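Local coordinates for lactate racemase apoprotein (PDB 2YJG) that interconverts the D- and L-isomers of lactate, working in its active form with a nickel-pincer nucleotide cofactor, at residues V239-D242 / K246-N249; I69-D72 / P76-S79; R45-P50 / P84-E89; A210-L215 / S420-E425. All blocks are in the same frame, centred on the assembly; numbering follows the deposited sequence.

Interaction 1 of 4, residues V239-D242 / K246-N249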
loop_
_atom_site.group_PDB
_atom_site.type_symbol
_atom_site.label_atom_id
_atom_site.label_comp_id
_atom_site.label_asym_id
_atom_site.label_seq_id
_atom_site.Cartn_x
_atom_site.Cartn_y
_atom_site.Cartn_z
ATOM N N VAL A 239 -3.492 -19.990 -13.479
ATOM C CA VAL A 239 -3.025 -19.624 -14.784
ATOM C C VAL A 239 -1.769 -20.416 -15.163
ATOM O O VAL A 239 -1.096 -21.027 -14.328
ATOM C CB VAL A 239 -2.778 -18.113 -14.924
ATOM C CG1 VAL A 239 -4.097 -17.300 -14.890
ATOM C CG2 VAL A 239 -1.768 -17.579 -13.907
ATOM N N VAL A 240 -1.532 -20.446 -16.457
ATOM C CA VAL A 240 -0.297 -20.942 -17.015
ATOM C C VAL A 240 0.281 -19.734 -17.723
ATOM O O VAL A 240 -0.397 -19.058 -18.485
ATOM C CB VAL A 240 -0.508 -22.081 -17.933
ATOM C CG1 VAL A 240 0.827 -22.458 -18.570
ATOM C CG2 VAL A 240 -1.133 -23.293 -17.175
ATOM N N ILE A 241 1.548 -19.465 -17.477
ATOM C CA ILE A 241 2.161 -18.257 -17.963
ATOM C C ILE A 241 3.439 -18.622 -18.753
ATOM O O ILE A 241 4.049 -19.662 -18.508
ATOM C CB ILE A 241 2.458 -17.244 -16.797
ATOM C CG1 ILE A 241 3.447 -17.828 -15.770
ATOM C CG2 ILE A 241 1.179 -16.830 -16.059
ATOM C CD1 ILE A 241 4.049 -16.800 -14.658
ATOM N N ASP A 242 3.818 -17.759 -19.693
ATOM C CA ASP A 242 5.029 -17.956 -20.477
ATOM C C ASP A 242 6.234 -17.349 -19.769
ATOM O O ASP A 242 6.110 -16.828 -18.659
ATOM C CB ASP A 242 4.827 -17.435 -21.923
ATOM C CG ASP A 242 4.676 -15.921 -22.027
ATOM O OD1 ASP A 242 4.935 -15.190 -21.062
ATOM O OD2 ASP A 242 4.263 -15.437 -23.123
ATOM N N LYS A 246 3.322 -13.562 -19.189
ATOM C CA LYS A 246 2.027 -13.428 -19.861
ATOM C C LYS A 246 1.156 -14.680 -19.700
ATOM O O LYS A 246 1.633 -15.821 -19.869
ATOM C CB LYS A 246 2.251 -13.130 -21.365
ATOM C CG LYS A 246 0.999 -12.924 -22.166
ATOM C CD LYS A 246 1.120 -13.481 -23.619
ATOM C CE LYS A 246 -0.290 -13.517 -24.314
ATOM N NZ LYS A 246 -1.173 -14.756 -24.177
ATOM N N ILE A 247 -0.119 -14.473 -19.356
ATOM C CA ILE A 247 -1.077 -15.572 -19.235
ATOM C C ILE A 247 -1.326 -16.126 -20.609
ATOM O O ILE A 247 -1.643 -15.342 -21.513
ATOM C CB ILE A 247 -2.431 -15.118 -18.609
ATOM C CG1 ILE A 247 -2.191 -14.692 -17.155
ATOM C CG2 ILE A 247 -3.497 -16.221 -18.696
ATOM C CD1 ILE A 247 -3.387 -13.935 -16.500
ATOM N N VAL A 248 -1.157 -17.441 -20.763
ATOM C CA VAL A 248 -1.417 -18.181 -22.023
ATOM C C VAL A 248 -2.549 -19.205 -21.942
ATOM O O VAL A 248 -3.098 -19.664 -22.972
ATOM C CB VAL A 248 -0.129 -18.811 -22.586
ATOM C CG1 VAL A 248 0.865 -17.748 -22.929
ATOM C CG2 VAL A 248 0.461 -19.819 -21.600
ATOM N N ASN A 249 -2.943 -19.563 -20.732
ATOM C CA ASN A 249 -4.101 -20.383 -20.465
ATOM C C ASN A 249 -4.496 -20.182 -18.987
ATOM O O ASN A 249 -3.728 -19.658 -18.174
ATOM C CB ASN A 249 -3.804 -21.870 -20.738
ATOM C CG ASN A 249 -5.028 -22.687 -21.235
ATOM O OD1 ASN A 249 -6.205 -22.339 -21.057
ATOM N ND2 ASN A 249 -4.724 -23.814 -21.833
#

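Interaction 2 of 4, residues I69-D72 / P76-S79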
loop_
_atom_site.group_PDB
_atom_site.type_symbol
_atom_site.label_atom_id
_atom_site.label_comp_id
_atom_site.label_asym_id
_atom_site.label_seq_id
_atom_site.Cartn_x
_atom_site.Cartn_y
_atom_site.Cartn_z
ATOM N N ILE A 69 -7.168 -16.729 -1.449
ATOM C CA ILE A 69 -5.750 -16.921 -1.170
ATOM C C ILE A 69 -5.009 -16.568 -2.451
ATOM O O ILE A 69 -5.413 -17.005 -3.553
ATOM C CB ILE A 69 -5.383 -18.339 -0.762
ATOM C CG1 ILE A 69 -6.127 -18.761 0.528
ATOM C CG2 ILE A 69 -3.877 -18.394 -0.484
ATOM C CD1 ILE A 69 -5.981 -20.263 0.913
ATOM N N THR A 70 -3.971 -15.733 -2.322
ATOM C CA THR A 70 -3.134 -15.367 -3.430
ATOM C C THR A 70 -1.690 -15.656 -3.086
ATOM O O THR A 70 -1.330 -15.803 -1.900
ATOM C CB THR A 70 -3.311 -13.882 -3.793
ATOM O OG1 THR A 70 -2.773 -13.619 -5.110
ATOM C CG2 THR A 70 -2.610 -12.990 -2.803
ATOM N N SER A 71 -0.854 -15.730 -4.118
ATOM C CA SER A 71 0.558 -15.948 -3.948
ATOM C C SER A 71 1.349 -14.702 -3.519
ATOM O O SER A 71 0.926 -13.564 -3.638
ATOM C CB SER A 71 1.175 -16.549 -5.204
ATOM O OG SER A 71 0.675 -17.864 -5.444
ATOM N N ASP A 72 2.552 -14.934 -3.046
ATOM C CA ASP A 72 3.349 -13.853 -2.526
ATOM C C ASP A 72 4.215 -13.157 -3.555
ATOM O O ASP A 72 4.227 -13.543 -4.682
ATOM C CB ASP A 72 4.101 -14.227 -1.241
ATOM C CG ASP A 72 5.318 -15.148 -1.451
ATOM O OD1 ASP A 72 5.678 -15.492 -2.549
ATOM O OD2 ASP A 72 5.905 -15.524 -0.454
ATOM N N PRO A 76 5.434 -15.489 -9.547
ATOM C CA PRO A 76 5.065 -14.666 -10.707
ATOM C C PRO A 76 3.587 -14.577 -11.069
ATOM O O PRO A 76 3.260 -14.221 -12.211
ATOM C CB PRO A 76 5.848 -15.336 -11.837
ATOM C CG PRO A 76 5.793 -16.747 -11.495
ATOM C CD PRO A 76 5.941 -16.805 -9.969
ATOM N N VAL A 77 2.692 -14.865 -10.131
ATOM C CA VAL A 77 1.263 -14.766 -10.398
ATOM C C VAL A 77 0.879 -13.327 -10.842
ATOM O O VAL A 77 1.185 -12.330 -10.173
ATOM C CB VAL A 77 0.426 -15.216 -9.190
ATOM C CG1 VAL A 77 -1.040 -15.137 -9.520
ATOM C CG2 VAL A 77 0.817 -16.606 -8.718
ATOM N N PRO A 78 0.248 -13.200 -12.013
ATOM C CA PRO A 78 -0.084 -11.897 -12.559
ATOM C C PRO A 78 -1.352 -11.352 -11.926
ATOM O O PRO A 78 -2.380 -11.205 -12.580
ATOM C CB PRO A 78 -0.283 -12.169 -14.048
ATOM C CG PRO A 78 -0.736 -13.576 -14.118
ATOM C CD PRO A 78 -0.114 -14.296 -12.933
ATOM N N SER A 79 -1.283 -11.049 -10.637
ATOM C CA SER A 79 -2.498 -10.739 -9.899
ATOM C C SER A 79 -3.174 -9.420 -10.238
ATOM O O SER A 79 -4.347 -9.244 -9.917
ATOM C CB SER A 79 -2.248 -10.854 -8.391
ATOM O OG SER A 79 -1.777 -12.142 -8.036
HETATM O O HOH W 1 0.100 -13.170 -6.385
#

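Interaction 3 of 4, residues R45-P50 / P84-E89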
loop_
_atom_site.group_PDB
_atom_site.type_symbol
_atom_site.label_atom_id
_atom_site.label_comp_id
_atom_site.label_asym_id
_atom_site.label_seq_id
_atom_site.Cartn_x
_atom_site.Cartn_y
_atom_site.Cartn_z
ATOM N N ARG A 45 -12.803 -16.637 -19.701
ATOM C CA ARG A 45 -13.216 -17.922 -20.266
ATOM C C ARG A 45 -13.158 -19.018 -19.213
ATOM O O ARG A 45 -14.101 -19.795 -19.069
ATOM C CB ARG A 45 -12.342 -18.305 -21.491
ATOM C CG ARG A 45 -12.714 -19.617 -22.201
ATOM C CD ARG A 45 -11.738 -19.999 -23.337
ATOM N NE ARG A 45 -10.386 -20.253 -22.837
ATOM C CZ ARG A 45 -9.339 -20.660 -23.563
ATOM N NH1 ARG A 45 -9.458 -20.916 -24.867
ATOM N NH2 ARG A 45 -8.156 -20.831 -22.960
ATOM N N ALA A 46 -12.045 -19.086 -18.483
ATOM C CA ALA A 46 -11.911 -20.057 -17.389
ATOM C C ALA A 46 -13.009 -19.895 -16.380
ATOM O O ALA A 46 -13.634 -20.856 -15.973
ATOM C CB ALA A 46 -10.555 -19.892 -16.670
ATOM N N LEU A 47 -13.173 -18.668 -15.888
ATOM C CA LEU A 47 -14.180 -18.387 -14.880
ATOM C C LEU A 47 -15.595 -18.719 -15.407
ATOM O O LEU A 47 -16.435 -19.238 -14.661
ATOM C CB LEU A 47 -14.109 -16.930 -14.424
ATOM C CG LEU A 47 -12.828 -16.553 -13.632
ATOM C CD1 LEU A 47 -12.798 -15.005 -13.444
ATOM C CD2 LEU A 47 -12.697 -17.318 -12.308
ATOM N N GLU A 48 -15.833 -18.441 -16.686
ATOM C CA GLU A 48 -17.159 -18.698 -17.254
ATOM C C GLU A 48 -17.417 -20.215 -17.536
ATOM O O GLU A 48 -18.551 -20.626 -17.802
ATOM C CB GLU A 48 -17.334 -17.871 -18.514
ATOM C CG GLU A 48 -17.482 -16.298 -18.354
ATOM C CD GLU A 48 -17.245 -15.533 -19.664
ATOM O OE1 GLU A 48 -17.318 -16.120 -20.774
ATOM O OE2 GLU A 48 -16.983 -14.326 -19.617
ATOM N N ASN A 49 -16.376 -21.059 -17.410
ATOM C CA ASN A 49 -16.418 -22.471 -17.790
ATOM C C ASN A 49 -15.689 -23.270 -16.704
ATOM O O ASN A 49 -14.609 -23.904 -16.973
ATOM C CB ASN A 49 -15.765 -22.645 -19.161
ATOM C CG ASN A 49 -16.569 -21.945 -20.282
ATOM O OD1 ASN A 49 -17.562 -22.495 -20.762
ATOM N ND2 ASN A 49 -16.128 -20.746 -20.703
ATOM N N PRO A 50 -16.236 -23.230 -15.462
ATOM C CA PRO A 50 -15.588 -23.878 -14.358
ATOM C C PRO A 50 -15.549 -25.404 -14.535
ATOM O O PRO A 50 -16.471 -26.006 -15.100
ATOM C CB PRO A 50 -16.438 -23.499 -13.146
ATOM C CG PRO A 50 -17.819 -23.016 -13.764
ATOM C CD PRO A 50 -17.458 -22.492 -15.070
ATOM N N PRO A 84 -8.774 -8.603 -9.965
ATOM C CA PRO A 84 -10.004 -7.866 -10.267
ATOM C C PRO A 84 -11.086 -8.723 -10.911
ATOM O O PRO A 84 -12.299 -8.460 -10.737
ATOM C CB PRO A 84 -9.544 -6.805 -11.245
ATOM C CG PRO A 84 -8.174 -6.497 -10.865
ATOM C CD PRO A 84 -7.590 -7.868 -10.471
ATOM N N LEU A 85 -10.676 -9.693 -11.710
ATOM C CA LEU A 85 -11.662 -10.535 -12.408
ATOM C C LEU A 85 -12.271 -11.518 -11.445
ATOM O O LEU A 85 -13.465 -11.793 -11.499
ATOM C CB LEU A 85 -11.011 -11.248 -13.589
ATOM C CG LEU A 85 -10.564 -10.360 -14.744
ATOM C CD1 LEU A 85 -9.687 -11.161 -15.692
ATOM C CD2 LEU A 85 -11.767 -9.770 -15.412
ATOM N N LEU A 86 -11.480 -11.997 -10.479
ATOM C CA LEU A 86 -12.089 -12.824 -9.420
ATOM C C LEU A 86 -13.052 -12.043 -8.508
ATOM O O LEU A 86 -14.150 -12.527 -8.152
ATOM C CB LEU A 86 -10.979 -13.430 -8.550
ATOM C CG LEU A 86 -10.235 -14.662 -9.062
ATOM C CD1 LEU A 86 -8.952 -14.834 -8.218
ATOM C CD2 LEU A 86 -11.099 -15.932 -8.949
ATOM N N LEU A 87 -12.631 -10.839 -8.129
ATOM C CA LEU A 87 -13.461 -9.962 -7.280
ATOM C C LEU A 87 -14.747 -9.551 -7.988
ATOM O O LEU A 87 -15.802 -9.483 -7.379
ATOM C CB LEU A 87 -12.656 -8.722 -6.904
ATOM C CG LEU A 87 -11.455 -8.966 -5.994
ATOM C CD1 LEU A 87 -10.436 -7.801 -6.046
ATOM C CD2 LEU A 87 -11.908 -9.240 -4.586
ATOM N N ASP A 88 -14.658 -9.248 -9.266
ATOM C CA ASP A 88 -15.859 -8.899 -10.038
ATOM C C ASP A 88 -16.807 -10.094 -10.095
ATOM O O ASP A 88 -18.012 -9.948 -9.861
ATOM C CB ASP A 88 -15.506 -8.407 -11.439
ATOM C CG ASP A 88 -16.689 -7.783 -12.162
ATOM O OD1 ASP A 88 -17.159 -6.733 -11.703
ATOM O OD2 ASP A 88 -17.143 -8.334 -13.189
ATOM N N GLU A 89 -16.268 -11.275 -10.398
ATOM C CA GLU A 89 -17.054 -12.524 -10.429
ATOM C C GLU A 89 -17.755 -12.819 -9.092
ATOM O O GLU A 89 -18.936 -13.116 -9.055
ATOM C CB GLU A 89 -16.122 -13.699 -10.810
ATOM C CG GLU A 89 -16.751 -15.095 -10.811
ATOM C CD GLU A 89 -17.764 -15.319 -11.962
ATOM O OE1 GLU A 89 -17.853 -14.466 -12.876
ATOM O OE2 GLU A 89 -18.416 -16.375 -11.952
HETATM O O HOH W 2 -16.483 -18.644 -12.020
#

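Interaction 4 of 4, residues A210-L215 / S420-E425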
loop_
_atom_site.group_PDB
_atom_site.type_symbol
_atom_site.label_atom_id
_atom_site.label_comp_id
_atom_site.label_asym_id
_atom_site.label_seq_id
_atom_site.Cartn_x
_atom_site.Cartn_y
_atom_site.Cartn_z
ATOM N N ALA A 210 8.243 -38.536 -5.598
ATOM C CA ALA A 210 8.426 -37.132 -5.281
ATOM C C ALA A 210 9.385 -36.558 -6.331
ATOM O O ALA A 210 10.592 -36.431 -6.096
ATOM C CB ALA A 210 9.008 -37.004 -3.819
ATOM N N ARG A 211 8.852 -36.361 -7.536
ATOM C CA ARG A 211 9.654 -36.008 -8.713
ATOM C C ARG A 211 8.888 -35.038 -9.628
ATOM O O ARG A 211 7.659 -34.899 -9.550
ATOM C CB ARG A 211 9.954 -37.247 -9.540
ATOM C CG ARG A 211 10.926 -38.228 -8.902
ATOM C CD ARG A 211 12.225 -37.723 -8.574
ATOM N NE ARG A 211 12.986 -38.886 -8.104
ATOM C CZ ARG A 211 12.906 -39.376 -6.872
ATOM N NH1 ARG A 211 12.203 -38.730 -5.928
ATOM N NH2 ARG A 211 13.607 -40.480 -6.578
ATOM N N THR A 212 9.635 -34.407 -10.522
ATOM C CA THR A 212 9.028 -33.443 -11.476
ATOM C C THR A 212 7.908 -34.059 -12.277
ATOM O O THR A 212 8.073 -35.109 -12.872
ATOM C CB THR A 212 10.085 -32.990 -12.425
ATOM O OG1 THR A 212 11.261 -32.687 -11.671
ATOM C CG2 THR A 212 9.685 -31.735 -13.158
ATOM N N GLY A 213 6.783 -33.345 -12.296
ATOM C CA GLY A 213 5.623 -33.721 -13.037
ATOM C C GLY A 213 4.866 -34.965 -12.600
ATOM O O GLY A 213 3.997 -35.460 -13.350
ATOM N N VAL A 214 5.197 -35.473 -11.425
ATOM C CA VAL A 214 4.528 -36.627 -10.803
ATOM C C VAL A 214 3.632 -36.254 -9.627
ATOM O O VAL A 214 4.095 -35.659 -8.622
ATOM C CB VAL A 214 5.593 -37.672 -10.325
ATOM C CG1 VAL A 214 4.846 -38.870 -9.715
ATOM C CG2 VAL A 214 6.472 -38.088 -11.501
ATOM N N LEU A 215 2.331 -36.563 -9.758
ATOM C CA LEU A 215 1.350 -36.327 -8.736
ATOM C C LEU A 215 0.852 -37.656 -8.143
ATOM O O LEU A 215 0.743 -37.792 -6.953
ATOM C CB LEU A 215 0.169 -35.590 -9.354
ATOM C CG LEU A 215 0.429 -34.165 -9.905
ATOM C CD1 LEU A 215 -0.822 -33.459 -10.465
ATOM C CD2 LEU A 215 1.033 -33.273 -8.829
ATOM N N SER A 420 12.297 -25.574 -16.832
ATOM C CA SER A 420 11.023 -25.549 -17.522
ATOM C C SER A 420 10.466 -26.905 -18.030
ATOM O O SER A 420 9.339 -26.958 -18.490
ATOM C CB SER A 420 11.160 -24.638 -18.746
ATOM O OG SER A 420 12.032 -25.226 -19.739
ATOM N N VAL A 421 11.245 -27.972 -18.009
ATOM C CA VAL A 421 10.861 -29.205 -18.612
ATOM C C VAL A 421 10.548 -30.295 -17.572
ATOM O O VAL A 421 10.994 -30.224 -16.404
ATOM C CB VAL A 421 11.992 -29.709 -19.553
ATOM C CG1 VAL A 421 12.197 -28.726 -20.744
ATOM C CG2 VAL A 421 13.307 -29.890 -18.814
ATOM N N ILE A 422 9.843 -31.324 -18.057
ATOM C CA ILE A 422 9.633 -32.577 -17.360
ATOM C C ILE A 422 10.344 -33.598 -18.220
ATOM O O ILE A 422 9.879 -33.918 -19.335
ATOM C CB ILE A 422 8.115 -32.943 -17.256
ATOM C CG1 ILE A 422 7.372 -31.881 -16.416
ATOM C CG2 ILE A 422 7.863 -34.304 -16.635
ATOM C CD1 ILE A 422 5.914 -31.932 -16.729
ATOM N N VAL A 423 11.449 -34.142 -17.704
ATOM C CA VAL A 423 12.226 -35.096 -18.511
ATOM C C VAL A 423 11.687 -36.514 -18.251
ATOM O O VAL A 423 11.746 -36.993 -17.129
ATOM C CB VAL A 423 13.708 -35.035 -18.211
ATOM C CG1 VAL A 423 14.526 -36.170 -19.048
ATOM C CG2 VAL A 423 14.271 -33.646 -18.478
ATOM N N ARG A 424 11.229 -37.172 -19.316
ATOM C CA ARG A 424 10.733 -38.503 -19.279
ATOM C C ARG A 424 11.690 -39.379 -20.047
ATOM O O ARG A 424 12.039 -39.054 -21.167
ATOM C CB ARG A 424 9.371 -38.483 -19.928
ATOM C CG ARG A 424 8.612 -39.799 -19.973
ATOM C CD ARG A 424 7.876 -39.886 -21.331
ATOM N NE ARG A 424 7.126 -41.124 -21.589
ATOM C CZ ARG A 424 7.580 -42.189 -22.260
ATOM N NH1 ARG A 424 8.817 -42.235 -22.773
ATOM N NH2 ARG A 424 6.775 -43.244 -22.428
ATOM N N GLU A 425 12.157 -40.454 -19.411
ATOM C CA GLU A 425 13.000 -41.463 -20.049
ATOM C C GLU A 425 12.271 -42.190 -21.163
ATOM O O GLU A 425 11.158 -42.696 -20.984
ATOM C CB GLU A 425 13.486 -42.477 -19.011
ATOM C CG GLU A 425 14.499 -43.512 -19.524
ATOM C CD GLU A 425 15.270 -44.189 -18.382
ATOM O OE1 GLU A 425 15.288 -43.635 -17.266
ATOM O OE2 GLU A 425 15.872 -45.267 -18.610
#

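Interaction 1 of 4, residues V239-D242 / K246-N249
Val240 and the pair Val248 and Asn249 form a classic beta bulge at the end of the hairpin between strands 233-241 and 247-253. Val240 N donates to Asn249 O (2.9 Å, 172° at the hydrogen), standing above that carbonyl plane. Val240 O takes two donors: Val248 N at 2.9 Å, nearly in line with the C=O bond, and Asn249 N by a weak 3.4 Å bond. Nearer the turn, Asp242 N donates to Lys246 O at 2.9 Å. Lys246 N returns a bond to Asp242 OD1 at 3.0 Å, meeting it from above the carboxylate plane. With chi1 at 68°, CG of Asp242 lies between its own N and carbonyl carbon, and this brings OD1 to the N-H of Lys246. An alanine in place of Asp242 would probably leave Lys246 N without this mate and the turn less tightly closed. Lys246 NZ bends back to Ile247 O (2.8 Å), while Ile247 N is taken by Glu39 OE1 of helix 39-48. On the buried face, the side chains of Val239 and Ile247 cross at about a right angle, with Val239 CG1 3.8 Å from Ile247 CD1. Side chains thus serve backbone groups that the hairpin itself does not pair.

Interaction 2 of 4, residues I69-D72 / P76-S79
Thr70 turns its side chain toward Ser79, with OG1 3.4 Å from Ser79 OG. The firmer partner of both hydroxyls is Glu168 of the adjoining strand 164-170: each is hydrogen-bonded to its OE2. A single carboxylate oxygen thus gathers the two sides of the loop. OG1 of Thr70 lies opposite its backbone N (chi1 -164°), and this sends it across to the helix start. Phe120 of helix 113-120 touches both Thr70 and Ser79.

Ser71 comes next and meets Val77. The CG2 branch of Val77 sits against Ser71 CB and Ser71 OG, 3.5 Å from either atom. Ser71 O is linked to the other segment through a water, which donates to it at 2.9 Å and to Ser79 OG at 2.7 Å. This is the first link of a beta-alpha-beta crossover: strand 66-71 leads by this loop into helix 79-91 and on to the parallel neighbour strand 99-104. Pro78 is the N-cap of that helix and the centre of an inverse gamma turn, with a weak bond from Ser79 N to Val77 O. The loop lies at the likely cofactor site. A sulfate, probably from the crystallisation liquor, is bound about 4 Å from the Ser71 side chain.

Asp72 ends the segment and is one of the residues that probably bind the nickel-pincer nucleotide. Its OD1 is hydrogen-bonded to Thr74 OG1. Its OD2 is hydrogen-bonded to ND1 of His108, a probable proton donor and acceptor in the racemase reaction.

Interaction 3 of 4, residues R45-P50 / P84-E89
Leu47 packs against Leu85, Leu86 and Glu89 in a buried helix-to-helix contact of the N-terminal domain. It joins the last turn of helix 39-48 to helix 79-91. Both helices also rest on strand 233-241, where Leu47 touches Phe235 and Leu86 touches Leu237. The contact lies far from the cofactor and substrate sites.

Leu47 carries the contact and supplies more than half of the surface buried here. Its chi1 of -68° and chi2 of 171° extend the branched end toward the other helix. CD1 lies over the backbone of the facing turn, 3.8 Å from Leu85 O and 4.2 Å from Leu85 CB. CD2 meets the CD2 methyl of Leu86 at 4.0 Å, and these two side chains cross at about a right angle. Leu47 CD1 is also 4.4 Å from Glu89 CB.

The polar link is a water. It donates to Leu47 O at 2.7 Å and to Glu89 OE2 at 3.0 Å. Glu89 OE2 is also hydrogen-bonded to Gln57 N, and its OE1 forms a salt bridge with Arg55 NH2. At the helix end, Asn49 ND2 donates to Arg45 O at 2.8 Å, with the acceptor close to the amide plane.

The chemistry is therefore divided. The methyls of Leu47 pack on the leucines of the other helix, whereas a buried carboxylate beside them has its charge matched by Arg55. That pairing probably keeps Glu89 ionised and, with Gln57 N, probably helps hold OE2 where the water reaches it.

Interaction 4 of 4, residues A210-L215 / S420-E425
Thr212 and Gly213, the middle residues of a type II beta turn from Arg211 to Val214, rest against Ile422. The turn belongs to the loop after helix 202-206. Ile422 begins strand 422-425, which pairs in parallel with strand 271-277. The contact thus brings a loop from the middle of the chain against a strand near its C-terminus.

Thr212 has CG2 opposite its backbone N (chi1 -45° for OG1), and this methyl makes the contact. It lies 3.8 Å from Val421 O and 4.0 Å from Ile422 CG1. The two side chains approach at a slant. In Ile422, CG1 lies opposite the carbonyl carbon (chi1 -63°). That leaves CG2 beside this carbon, 3.9 Å from Thr212 O, while CG1 and CD1 run on toward the turn, with CD1 4.1 Å from Gly213 CA. Glycine suits the third position of the turn, where phi is 67°. A beta carbon there would also clash with Ile422 CG2.

Thr212 stands close to the probable active site. Its side chain is about 6 Å from that of His174, a likely proton donor and acceptor, and about 7 Å from that of Lys298, which probably binds the substrate.

At the first position of the turn, the Arg211 side chain folds back, and NH1 donates to Ala210 O at 2.8 Å, from above that carbonyl plane but with the oxygen in the guanidinium plane.

How the interactions relate
Interactions 2 and 3 are buried, whereas interactions 1 and 4 are partly buried. Interactions 1 and 2 reach the same mixed sheet and touch: Ile241 packs on Pro76, and Val239 and Ile247 pack on Pro78. Interactions 2 and 3 share helix 79-91, one at its start and one farther along. Interaction 3 meets interaction 1 where Arg45 touches Asn249. Interaction 4 stands apart, with its nearest atoms about 9 Å from interaction 1. The chemistry follows the position. Backbone bonds dominate the hairpin, hydroxyls and a water the cofactor loop, and leucine methyls the helix pair. Interaction 4 is van der Waals packing of methyl and methylene groups on side chain and backbone.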